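Long-range contacts in possible TctC subunit of the Tripartite Tricarboxylate Transport(TTT) Family (PDB 6HKE), which binds malate in the periplasm and probably delivers it to a tripartite tricarboxylate transporter for high-affinity uptake of C4-dicarboxylates: residues His84-Leu90 / Glu297-Glu302; Phe102-Ala106 / Val252-Asn256; Pro112-Arg118 / Asp187-Ile193; Pro123-Phe129 / Ala207-Ala211. The protein carries 2 engineered substitutions. One frame throughout, in Å; residues are numbered along the deposited sequence.

How the interactions relate
Along the chain, helix 82-90 comes first, and its partner 297-302 lies on the last helix, so interaction 1 closes the widest loop and the other three are nested inside it. The long strand 102-118 follows and is used twice. Its beginning packs on helix 249-263 in interaction 2, and its end pairs with strand 188-192 in interaction 3, the two on opposite sides of the chain's centre. Interaction 4 sets the start of helix 126-136 against 207-211. It crosses interaction 3, and both are nested within interaction 2. Interactions 3 and 4 touch through strand 205-210, while interactions 1 and 2 touch where His84 meets Phe102.

Interaction 1 of 4, residues His84-Leu90 / Glu297-Glu302; sequences HGAAVAL and EISRWE
Trp301 lays its indole against Ala86, and this is the heart of the packing between helix 82-90 and the C-terminal helix 287-305. The methyl of Ala86 sits over the five-membered ring in a CH-pi contact, with CB 3.4 Å from the ring centroid and only 9° off the normal. With chi1 at -68°, CG of Trp301 stands beside its own backbone N, which turns one indole face to Ala86; CD of Arg300 lies above the opposite face, toward its rim. NE1 of Trp301 makes a weak hydrogen bond of 2.7 Å to OE1 of Glu297, one turn earlier, while Trp238 holds the other carboxylate oxygen of Glu297. Ala153 of helix 150-162 also touches both Ala86 and Trp301.

Ile298 is the second anchor. Its CG1 and CD1 meet CG2 of Val88, with CG1 to CG2 at 3.9 Å, while its CG2 branch lies near CG1 of Val88. The two branched chains thus mesh by both arms. Beyond them, CB of Ala89 fits against the backbone of Trp301 and lies 3.8 Å from CB of Trp301.

The short helical axes come within 7.2 Å at a crossing angle of -37°, a closeness matched by the small residues Gly85, Ala86 and Ala89 on one side. A water donates to Gly85 O at 2.7 Å and to Ile298 O at 2.6 Å, and weakly accepts from Ala89 N. The direct contact is therefore mainly van der Waals packing, and this water joins the two backbones as a second hydrogen-bond partner for carbonyls that already accept within their own helices.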
# COMPACT_ATOMS: atom_id res chain seq x y z
N HIS A 84 -0.88 -8.95 1.20
CA HIS A 84 -0.95 -9.77 2.43
C HIS A 84 -2.31 -9.59 3.11
O HIS A 84 -2.36 -9.78 4.34
CB HIS A 84 0.21 -9.41 3.36
CG HIS A 84 1.49 -10.00 2.89
ND1 HIS A 84 2.14 -9.53 1.78
CD2 HIS A 84 2.21 -11.04 3.35
CE1 HIS A 84 3.22 -10.26 1.58
NE2 HIS A 84 3.29 -11.20 2.54
N GLY A 85 -3.35 -9.29 2.34
CA GLY A 85 -4.70 -9.01 2.89
C GLY A 85 -5.77 -9.29 1.86
O GLY A 85 -6.20 -10.45 1.76
N ALA A 86 -6.18 -8.25 1.13
CA ALA A 86 -7.23 -8.27 0.09
C ALA A 86 -6.94 -9.36 -0.95
O ALA A 86 -7.92 -9.89 -1.47
CB ALA A 86 -7.37 -6.91 -0.55
N ALA A 87 -5.68 -9.69 -1.23
CA ALA A 87 -5.30 -10.63 -2.32
C ALA A 87 -5.98 -12.00 -2.12
O ALA A 87 -6.34 -12.65 -3.12
CB ALA A 87 -3.80 -10.77 -2.39
N VAL A 88 -6.15 -12.43 -0.86
CA VAL A 88 -6.80 -13.73 -0.52
C VAL A 88 -8.20 -13.75 -1.13
O VAL A 88 -8.50 -14.68 -1.89
CB VAL A 88 -6.82 -13.98 0.99
CG1 VAL A 88 -7.57 -15.26 1.34
CG2 VAL A 88 -5.41 -14.01 1.56
N ALA A 89 -8.98 -12.69 -0.90
CA ALA A 89 -10.38 -12.53 -1.36
C ALA A 89 -10.46 -12.21 -2.86
O ALA A 89 -11.44 -12.66 -3.47
CB ALA A 89 -11.07 -11.48 -0.54
N LEU A 90 -9.52 -11.44 -3.43
CA LEU A 90 -9.67 -10.81 -4.77
C LEU A 90 -8.85 -11.53 -5.85
O LEU A 90 -9.15 -11.28 -7.03
CB LEU A 90 -9.21 -9.35 -4.71
CG LEU A 90 -9.84 -8.46 -3.64
CD1 LEU A 90 -9.39 -7.02 -3.83
CD2 LEU A 90 -11.35 -8.56 -3.65
N GLU A 297 -7.34 -7.94 7.95
CA GLU A 297 -7.41 -7.55 6.51
C GLU A 297 -7.95 -8.72 5.70
O GLU A 297 -8.85 -8.49 4.88
CB GLU A 297 -6.06 -7.08 5.96
CG GLU A 297 -6.21 -5.95 4.95
CD GLU A 297 -7.03 -4.76 5.43
OE1 GLU A 297 -8.10 -4.51 4.84
OE2 GLU A 297 -6.61 -4.08 6.40
N ILE A 298 -7.47 -9.94 5.92
CA ILE A 298 -7.94 -11.13 5.15
C ILE A 298 -9.47 -11.23 5.28
O ILE A 298 -10.12 -11.37 4.23
CB ILE A 298 -7.23 -12.43 5.58
CG1 ILE A 298 -5.77 -12.44 5.12
CG2 ILE A 298 -7.98 -13.67 5.09
CD1 ILE A 298 -4.96 -13.65 5.56
N SER A 299 -10.01 -11.13 6.51
CA SER A 299 -11.45 -11.32 6.83
C SER A 299 -12.27 -10.16 6.25
O SER A 299 -13.37 -10.43 5.72
CB SER A 299 -11.73 -11.42 8.31
OG SER A 299 -10.66 -12.01 9.01
N ARG A 300 -11.75 -8.94 6.41
CA ARG A 300 -12.40 -7.68 5.95
C ARG A 300 -12.72 -7.84 4.45
O ARG A 300 -13.88 -7.64 4.08
CB ARG A 300 -11.50 -6.49 6.31
CG ARG A 300 -12.08 -5.12 5.98
CD ARG A 300 -11.92 -4.80 4.51
NE ARG A 300 -12.57 -3.56 4.07
CZ ARG A 300 -12.00 -2.35 4.08
NH1 ARG A 300 -12.70 -1.32 3.64
NH2 ARG A 300 -10.77 -2.18 4.51
N TRP A 301 -11.76 -8.26 3.63
CA TRP A 301 -11.93 -8.37 2.15
C TRP A 301 -12.71 -9.63 1.76
O TRP A 301 -13.25 -9.62 0.65
CB TRP A 301 -10.58 -8.29 1.43
CG TRP A 301 -10.01 -6.92 1.57
CD1 TRP A 301 -9.09 -6.51 2.49
CD2 TRP A 301 -10.42 -5.74 0.87
NE1 TRP A 301 -8.85 -5.18 2.36
CE2 TRP A 301 -9.67 -4.67 1.38
CE3 TRP A 301 -11.33 -5.49 -0.16
CZ2 TRP A 301 -9.78 -3.37 0.90
CZ3 TRP A 301 -11.45 -4.20 -0.63
CH2 TRP A 301 -10.68 -3.16 -0.12
N GLU A 302 -12.74 -10.66 2.61
CA GLU A 302 -13.67 -11.81 2.47
C GLU A 302 -15.11 -11.29 2.61
O GLU A 302 -15.93 -11.71 1.81
CB GLU A 302 -13.34 -12.93 3.46
CG GLU A 302 -12.29 -13.90 2.94
CD GLU A 302 -11.56 -14.75 3.99
OE1 GLU A 302 -11.75 -14.52 5.21
OE2 GLU A 302 -10.76 -15.64 3.59
O HOH W 1 -8.82 -11.23 1.98

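Interaction 2 of 4, residues Phe102-Ala106 / Val252-Asn256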
# COMPACT_ATOMS: atom_id res chain seq x y z
N PHE A 102 4.48 -16.69 5.93
CA PHE A 102 5.35 -15.56 6.32
C PHE A 102 5.45 -15.46 7.84
O PHE A 102 4.47 -15.76 8.56
CB PHE A 102 4.86 -14.23 5.75
CG PHE A 102 4.82 -14.24 4.25
CD1 PHE A 102 5.97 -14.05 3.51
CD2 PHE A 102 3.65 -14.57 3.59
CE1 PHE A 102 5.94 -14.13 2.13
CE2 PHE A 102 3.63 -14.64 2.20
CZ PHE A 102 4.77 -14.40 1.47
N THR A 103 6.63 -15.07 8.28
CA THR A 103 6.88 -14.60 9.65
C THR A 103 6.84 -13.08 9.60
O THR A 103 7.75 -12.45 9.04
CB THR A 103 8.18 -15.19 10.22
OG1 THR A 103 7.96 -16.60 10.19
CG2 THR A 103 8.48 -14.72 11.62
N PRO A 104 5.76 -12.47 10.14
CA PRO A 104 5.66 -11.03 10.27
C PRO A 104 6.85 -10.52 11.09
O PRO A 104 7.16 -11.11 12.08
CB PRO A 104 4.35 -10.81 11.04
CG PRO A 104 4.12 -12.14 11.72
CD PRO A 104 4.61 -13.16 10.73
N VAL A 105 7.48 -9.43 10.66
CA VAL A 105 8.62 -8.81 11.38
C VAL A 105 8.10 -7.55 12.08
O VAL A 105 8.25 -7.47 13.33
CB VAL A 105 9.78 -8.52 10.42
CG1 VAL A 105 10.90 -7.71 11.06
CG2 VAL A 105 10.32 -9.82 9.88
N ALA A 106 7.50 -6.62 11.32
CA ALA A 106 7.23 -5.24 11.77
C ALA A 106 6.22 -4.53 10.86
O ALA A 106 6.42 -4.52 9.63
CB ALA A 106 8.53 -4.49 11.80
N VAL A 252 14.16 -12.44 13.87
CA VAL A 252 12.94 -11.59 13.77
C VAL A 252 13.02 -10.47 14.82
O VAL A 252 12.68 -9.33 14.45
CB VAL A 252 11.66 -12.43 13.90
CG1 VAL A 252 10.43 -11.53 13.91
CG2 VAL A 252 11.56 -13.46 12.79
N ALA A 253 13.45 -10.76 16.06
CA ALA A 253 13.52 -9.75 17.16
C ALA A 253 14.47 -8.60 16.76
O ALA A 253 14.11 -7.43 16.94
CB ALA A 253 13.94 -10.41 18.45
N LYS A 254 15.62 -8.94 16.18
CA LYS A 254 16.69 -7.99 15.82
C LYS A 254 16.22 -7.14 14.63
O LYS A 254 16.52 -5.94 14.62
CB LYS A 254 17.98 -8.75 15.51
CG LYS A 254 19.18 -7.89 15.13
CD LYS A 254 20.48 -8.41 15.72
CE LYS A 254 21.70 -8.15 14.85
NZ LYS A 254 22.10 -6.72 14.88
N LEU A 255 15.54 -7.74 13.66
CA LEU A 255 15.02 -6.98 12.49
C LEU A 255 13.97 -6.02 13.02
O LEU A 255 14.02 -4.83 12.68
CB LEU A 255 14.45 -7.93 11.44
CG LEU A 255 15.50 -8.69 10.63
CD1 LEU A 255 14.85 -9.74 9.74
CD2 LEU A 255 16.34 -7.73 9.81
N ASN A 256 13.09 -6.52 13.88
CA ASN A 256 11.96 -5.74 14.43
C ASN A 256 12.49 -4.51 15.18
O ASN A 256 11.92 -3.40 15.03
CB ASN A 256 11.11 -6.61 15.35
CG ASN A 256 10.04 -5.80 16.03
OD1 ASN A 256 10.27 -5.26 17.09
ND2 ASN A 256 8.89 -5.68 15.39
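Val105 and Leu255 meet at an oblique angle, CG1 of the valine reaching CB of the leucine at 3.6 Å. Placing CG1 anti to the backbone N (chi1 172°) sends that methyl to the helix, where it also lies close to the backbone N of Asn256. Val252, one helical turn before Asn256, divides its two methyls between neighbours: CG2 meets CG2 of Thr103 at 3.5 Å, whereas CG1 approaches the carbonyl oxygen of Pro104 and lies near CA of Val105.

Asn256 supplies the polar clasp. Its ND2 donates to Val105 O over 2.8 Å with an N-H...O angle of 159°, and the acceptor lies close to the plane of the amide. The same ND2 bonds Arg285 O, so two carbonyls fix the rotation of the amide group, and the methyl of Ala106 packs beside ND2.

On the strand side, Val105 and Ala106 both face Leu241 of strand 236-244, a classic beta bulge. Segments 102-106 and 252-256 run at 30° to each other, their short axes approaching to 7.4 Å. A helix lying against the start of a long sheet strand, in the same general direction, is in keeping with the layered alpha/beta architecture of periplasmic binding proteins.

Interaction 3 of 4, residues Pro112-Arg118 / Asp187-Ile193; sequences PVLLLAR and DYMCDQI. With MLT (D-malate), chain D; LMR ((2S)-2-hydroxybutanedioic acid), chain E.
Backbone hydrogen bonds join 112-118 to 187-193 as an antiparallel pair. Leu114 with Asp191 and Leu116 with Met189 form the hydrogen-bonded pairs, and N of Leu114 reaches O of Asp191 at 2.8 Å. Val113, Leu115 and Ala117 face Gln192, Cys190 and Tyr188 in the non-hydrogen-bonded positions. Beyond the strand end, Ile193 N, in the first turn of helix 193-201, still donates to Pro112 O at 3.1 Å.

Apolar contacts cover both faces of the sheet. On that of Leu115 and Cys190, CD1 of Leu115 lies 3.5 Å from CD2 of Tyr188 and 4.0 Å from SG of Cys190, while CG1 of Val113 meets CB of Cys190. On that of Leu114 and Leu116, CD1 of Leu114 touches CG1 of Ile193. Helices 150-162 and 174-182 sandwich the sheet, as in an alpha/beta domain of this class.

Polar side chains mark the two ends. Arg118 NE donates to Asp187 OD1 at 2.8 Å in a salt bridge, the oxygen lying in the guanidinium plane although the carboxylate is turned 65° from it; Asn141 N holds OD2. At the ligand end two malate enantiomers occupy the same place as alternatives. Gln192, extended beyond CG, presents NE2 to their hydroxyl, 2.7 Å from O2 of (S)-malate and in a weak bond of 3.3 Å to O3 of D-malate. Asp191 bonds Asn195 through OD2 and the Thr174 hydroxyl through OD1; Thr174 N binds either malate.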
# COMPACT_ATOMS: atom_id res chain seq x y z
N PRO A 112 -3.94 6.55 4.89
CA PRO A 112 -5.16 6.50 4.09
C PRO A 112 -4.89 6.45 2.58
O PRO A 112 -3.79 6.76 2.10
CB PRO A 112 -5.90 7.77 4.51
CG PRO A 112 -4.78 8.72 4.90
CD PRO A 112 -3.73 7.85 5.55
N VAL A 113 -5.92 6.01 1.89
CA VAL A 113 -6.06 5.95 0.42
C VAL A 113 -6.97 7.10 -0.00
O VAL A 113 -7.98 7.38 0.72
CB VAL A 113 -6.65 4.59 0.03
CG1 VAL A 113 -7.22 4.59 -1.39
CG2 VAL A 113 -5.63 3.48 0.21
N LEU A 114 -6.66 7.69 -1.16
CA LEU A 114 -7.36 8.82 -1.80
C LEU A 114 -7.90 8.38 -3.16
O LEU A 114 -7.16 7.70 -3.89
CB LEU A 114 -6.35 9.95 -2.00
CG LEU A 114 -6.00 10.72 -0.74
CD1 LEU A 114 -4.81 11.63 -0.97
CD2 LEU A 114 -7.20 11.55 -0.30
N LEU A 115 -9.10 8.84 -3.50
CA LEU A 115 -9.63 8.74 -4.88
C LEU A 115 -9.10 9.94 -5.66
O LEU A 115 -9.45 11.05 -5.29
CB LEU A 115 -11.15 8.74 -4.81
CG LEU A 115 -11.86 8.82 -6.15
CD1 LEU A 115 -11.40 7.70 -7.07
CD2 LEU A 115 -13.36 8.80 -5.95
N LEU A 116 -8.19 9.72 -6.62
CA LEU A 116 -7.60 10.79 -7.46
C LEU A 116 -8.20 10.71 -8.85
O LEU A 116 -8.61 9.62 -9.26
CB LEU A 116 -6.09 10.60 -7.60
CG LEU A 116 -5.30 10.37 -6.33
CD1 LEU A 116 -3.83 10.31 -6.70
CD2 LEU A 116 -5.57 11.46 -5.30
N ALA A 117 -8.20 11.81 -9.57
CA ALA A 117 -8.51 11.78 -11.01
C ALA A 117 -7.56 12.71 -11.73
O ALA A 117 -6.92 13.58 -11.07
CB ALA A 117 -9.95 12.15 -11.26
N ARG A 118 -7.49 12.53 -13.05
CA ARG A 118 -6.84 13.48 -13.97
C ARG A 118 -7.43 14.88 -13.74
O ARG A 118 -8.65 14.96 -13.45
CB ARG A 118 -6.99 12.96 -15.41
CG ARG A 118 -8.42 12.71 -15.86
CD ARG A 118 -8.35 12.33 -17.33
NE ARG A 118 -9.65 12.30 -17.97
CZ ARG A 118 -10.28 13.37 -18.44
NH1 ARG A 118 -9.73 14.57 -18.35
NH2 ARG A 118 -11.47 13.23 -18.99
N ASP A 187 -8.22 7.87 -16.07
CA ASP A 187 -9.30 8.77 -15.59
C ASP A 187 -9.24 8.87 -14.07
O ASP A 187 -9.15 10.00 -13.55
CB ASP A 187 -10.64 8.30 -16.14
CG ASP A 187 -10.65 8.49 -17.65
OD1 ASP A 187 -10.60 9.65 -18.08
OD2 ASP A 187 -10.60 7.48 -18.37
N TYR A 188 -9.26 7.75 -13.36
CA TYR A 188 -9.09 7.80 -11.89
C TYR A 188 -8.34 6.58 -11.37
O TYR A 188 -7.97 5.66 -12.11
CB TYR A 188 -10.43 8.04 -11.20
CG TYR A 188 -11.45 6.94 -11.27
CD1 TYR A 188 -12.31 6.85 -12.34
CD2 TYR A 188 -11.63 6.07 -10.20
CE1 TYR A 188 -13.32 5.90 -12.37
CE2 TYR A 188 -12.63 5.10 -10.23
CZ TYR A 188 -13.47 5.02 -11.32
OH TYR A 188 -14.45 4.07 -11.37
N MET A 189 -8.11 6.63 -10.07
CA MET A 189 -7.14 5.80 -9.34
C MET A 189 -7.44 5.99 -7.86
O MET A 189 -7.74 7.14 -7.46
CB MET A 189 -5.74 6.33 -9.69
CG MET A 189 -4.62 5.37 -9.52
SD MET A 189 -3.15 6.27 -10.05
CE MET A 189 -2.43 6.73 -8.48
N CYS A 190 -7.41 4.91 -7.09
CA CYS A 190 -7.32 4.99 -5.62
C CYS A 190 -5.86 4.78 -5.28
O CYS A 190 -5.32 3.79 -5.78
CB CYS A 190 -8.24 3.98 -4.96
SG CYS A 190 -9.97 4.31 -5.40
N ASP A 191 -5.23 5.73 -4.58
CA ASP A 191 -3.78 5.63 -4.28
C ASP A 191 -3.52 5.94 -2.80
O ASP A 191 -4.28 6.66 -2.17
CB ASP A 191 -3.00 6.51 -5.25
CG ASP A 191 -1.52 6.14 -5.41
OD1 ASP A 191 -1.10 5.09 -4.88
OD2 ASP A 191 -0.79 6.92 -6.07
N GLN A 192 -2.45 5.36 -2.28
CA GLN A 192 -1.86 5.67 -0.97
C GLN A 192 -1.41 7.14 -0.95
O GLN A 192 -0.84 7.64 -1.94
CB GLN A 192 -0.73 4.66 -0.72
CG GLN A 192 -1.27 3.28 -0.38
CD GLN A 192 -0.27 2.19 -0.62
OE1 GLN A 192 0.44 1.78 0.30
NE2 GLN A 192 -0.17 1.75 -1.87
N ILE A 193 -1.65 7.81 0.18
CA ILE A 193 -1.44 9.27 0.34
C ILE A 193 0.03 9.63 0.05
O ILE A 193 0.23 10.69 -0.56
CB ILE A 193 -1.93 9.71 1.74
CG1 ILE A 193 -1.99 11.24 1.85
CG2 ILE A 193 -1.10 9.11 2.84
CD1 ILE A 193 -2.76 11.72 3.05
C1 MLT D . -0.28 -0.78 -4.55
O1 MLT D . -0.68 -1.69 -3.79
O2 MLT D . -1.09 -0.13 -5.24
C2 MLT D . 1.21 -0.51 -4.64
O3 MLT D . 1.91 -0.34 -3.40
C3 MLT D . 1.50 0.77 -5.37
C4 MLT D . 3.01 0.81 -5.39
O4 MLT D . 3.66 0.69 -4.32
O5 MLT D . 3.53 0.93 -6.52
C1 LMR E . -0.48 -0.55 -4.65
O1A LMR E . -0.36 -1.72 -4.26
O1B LMR E . -1.56 -0.03 -5.04
C2 LMR E . 0.78 0.34 -4.63
O2 LMR E . 1.48 0.33 -3.39
C3 LMR E . 1.78 -0.03 -5.72
C4 LMR E . 3.07 0.70 -5.41
O4A LMR E . 3.44 1.58 -6.21
O4B LMR E . 3.67 0.43 -4.34

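Interaction 4 of 4, residues Pro123-Phe129 / Ala207-Ala211; sequences PKDLSEF and AYVIA
Tyr208, early in segment 207-211, drives its ring into the turn that precedes helix 126-136 and has by far the largest buried surface of the contact. With chi1 at -77°, CG is placed beside the backbone N and the ring extends toward Pro123. One edge runs along the backbone there: the peptide of Lys124 and Asp125 lies near the ring plane, with Asp125 N 3.8 Å from CE1. The proline adds an apolar touch, its CB lying 4.1 Å from CE1 of Tyr208.

Over one ring face comes Phe129. Its CD2 stands above the centre of the Tyr208 ring, 4.0 Å from CE2, making an edge-to-face pair with centroids 5.2 Å apart and planes at 58°. Phe129 makes a second edge-to-face pair with Tyr188, so it contacts two aromatic rings, those of Tyr188 and Tyr208.

The turn beside Tyr208 is the capped start of a helix. Asp125 occupies the N-cap position, and its OD1 accepts from Glu128 N at 3.2 Å. Glu128 in return takes a hydrogen bond from Lys124 N on OE1, at 2.6 Å. These two bonds tie the turn to the first helical residues and probably help to fix the backbone beside the tyrosine edge.

At Tyr208 the chain turns a corner, and Val209 follows within the strand. It brings CG2 to CD1 of Leu126 at 4.1 Å, the two side chains crossing at about a right angle. Leu126 also packs on Leu115, and Val209 is hydrogen-bonded through its backbone to that same residue of strand 102-118.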
# COMPACT_ATOMS: atom_id res chain seq x y z
N PRO A 123 -16.32 15.67 -13.33
CA PRO A 123 -17.06 15.75 -12.07
C PRO A 123 -16.29 16.64 -11.08
O PRO A 123 -15.07 16.61 -11.07
CB PRO A 123 -17.14 14.29 -11.61
CG PRO A 123 -16.89 13.48 -12.86
CD PRO A 123 -15.91 14.30 -13.66
N LYS A 124 -17.00 17.44 -10.29
CA LYS A 124 -16.36 18.39 -9.34
C LYS A 124 -16.46 17.84 -7.91
O LYS A 124 -15.65 18.27 -7.07
CB LYS A 124 -16.99 19.78 -9.51
CG LYS A 124 -16.68 20.41 -10.86
CD LYS A 124 -16.99 21.89 -10.95
CE LYS A 124 -17.77 22.26 -12.20
NZ LYS A 124 -19.15 21.72 -12.18
N ASP A 125 -17.37 16.89 -7.67
CA ASP A 125 -17.52 16.21 -6.35
C ASP A 125 -17.97 14.77 -6.58
O ASP A 125 -18.11 14.37 -7.76
CB ASP A 125 -18.45 17.01 -5.44
CG ASP A 125 -19.85 17.15 -5.99
OD1 ASP A 125 -20.42 16.14 -6.44
OD2 ASP A 125 -20.36 18.28 -5.98
N LEU A 126 -18.20 14.02 -5.50
CA LEU A 126 -18.41 12.55 -5.53
C LEU A 126 -19.80 12.23 -6.10
O LEU A 126 -19.94 11.18 -6.79
CB LEU A 126 -18.23 11.98 -4.13
CG LEU A 126 -18.15 10.45 -4.09
CD1 LEU A 126 -16.80 9.97 -4.62
CD2 LEU A 126 -18.39 9.93 -2.69
N SER A 127 -20.80 13.07 -5.79
CA SER A 127 -22.14 13.09 -6.43
C SER A 127 -21.99 13.01 -7.96
O SER A 127 -22.40 12.00 -8.54
CB SER A 127 -22.91 14.33 -6.04
OG SER A 127 -23.37 14.22 -4.70
N GLU A 128 -21.45 14.05 -8.57
CA GLU A 128 -21.22 14.14 -10.04
C GLU A 128 -20.34 12.98 -10.50
O GLU A 128 -20.55 12.48 -11.62
CB GLU A 128 -20.53 15.46 -10.41
CG GLU A 128 -21.38 16.70 -10.20
CD GLU A 128 -20.65 18.00 -10.54
OE1 GLU A 128 -19.45 17.93 -10.90
OE2 GLU A 128 -21.28 19.08 -10.42
N PHE A 129 -19.37 12.58 -9.68
CA PHE A 129 -18.38 11.54 -10.03
C PHE A 129 -19.10 10.21 -10.31
O PHE A 129 -18.77 9.57 -11.32
CB PHE A 129 -17.32 11.41 -8.94
CG PHE A 129 -16.34 10.31 -9.21
CD1 PHE A 129 -16.68 8.99 -8.97
CD2 PHE A 129 -15.09 10.59 -9.74
CE1 PHE A 129 -15.78 7.97 -9.23
CE2 PHE A 129 -14.18 9.56 -9.99
CZ PHE A 129 -14.53 8.26 -9.75
N ALA A 207 -7.85 15.08 -5.88
CA ALA A 207 -8.49 14.10 -4.97
C ALA A 207 -9.98 14.44 -4.91
O ALA A 207 -10.28 15.61 -4.88
CB ALA A 207 -7.87 14.20 -3.59
N TYR A 208 -10.87 13.45 -4.93
CA TYR A 208 -12.31 13.65 -4.65
C TYR A 208 -12.55 13.39 -3.16
O TYR A 208 -13.07 14.29 -2.50
CB TYR A 208 -13.15 12.77 -5.57
CG TYR A 208 -13.25 13.33 -6.97
CD1 TYR A 208 -14.25 14.22 -7.30
CD2 TYR A 208 -12.33 12.99 -7.95
CE1 TYR A 208 -14.36 14.73 -8.58
CE2 TYR A 208 -12.42 13.51 -9.23
CZ TYR A 208 -13.44 14.39 -9.55
OH TYR A 208 -13.55 14.91 -10.81
N VAL A 209 -12.13 12.23 -2.65
CA VAL A 209 -12.35 11.88 -1.22
C VAL A 209 -11.13 11.14 -0.67
O VAL A 209 -10.29 10.70 -1.46
CB VAL A 209 -13.66 11.08 -1.02
CG1 VAL A 209 -14.86 11.96 -1.29
CG2 VAL A 209 -13.72 9.83 -1.87
N ILE A 210 -11.01 11.12 0.65
CA ILE A 210 -10.03 10.30 1.41
C ILE A 210 -10.84 9.17 2.06
O ILE A 210 -11.94 9.46 2.57
CB ILE A 210 -9.24 11.18 2.40
CG1 ILE A 210 -8.13 10.39 3.10
CG2 ILE A 210 -10.16 11.85 3.40
CD1 ILE A 210 -7.16 11.29 3.87
N ALA A 211 -10.37 7.94 1.93
CA ALA A 211 -11.07 6.73 2.43
C ALA A 211 -10.70 6.53 3.89
O ALA A 211 -10.02 5.53 4.21
CB ALA A 211 -10.72 5.54 1.59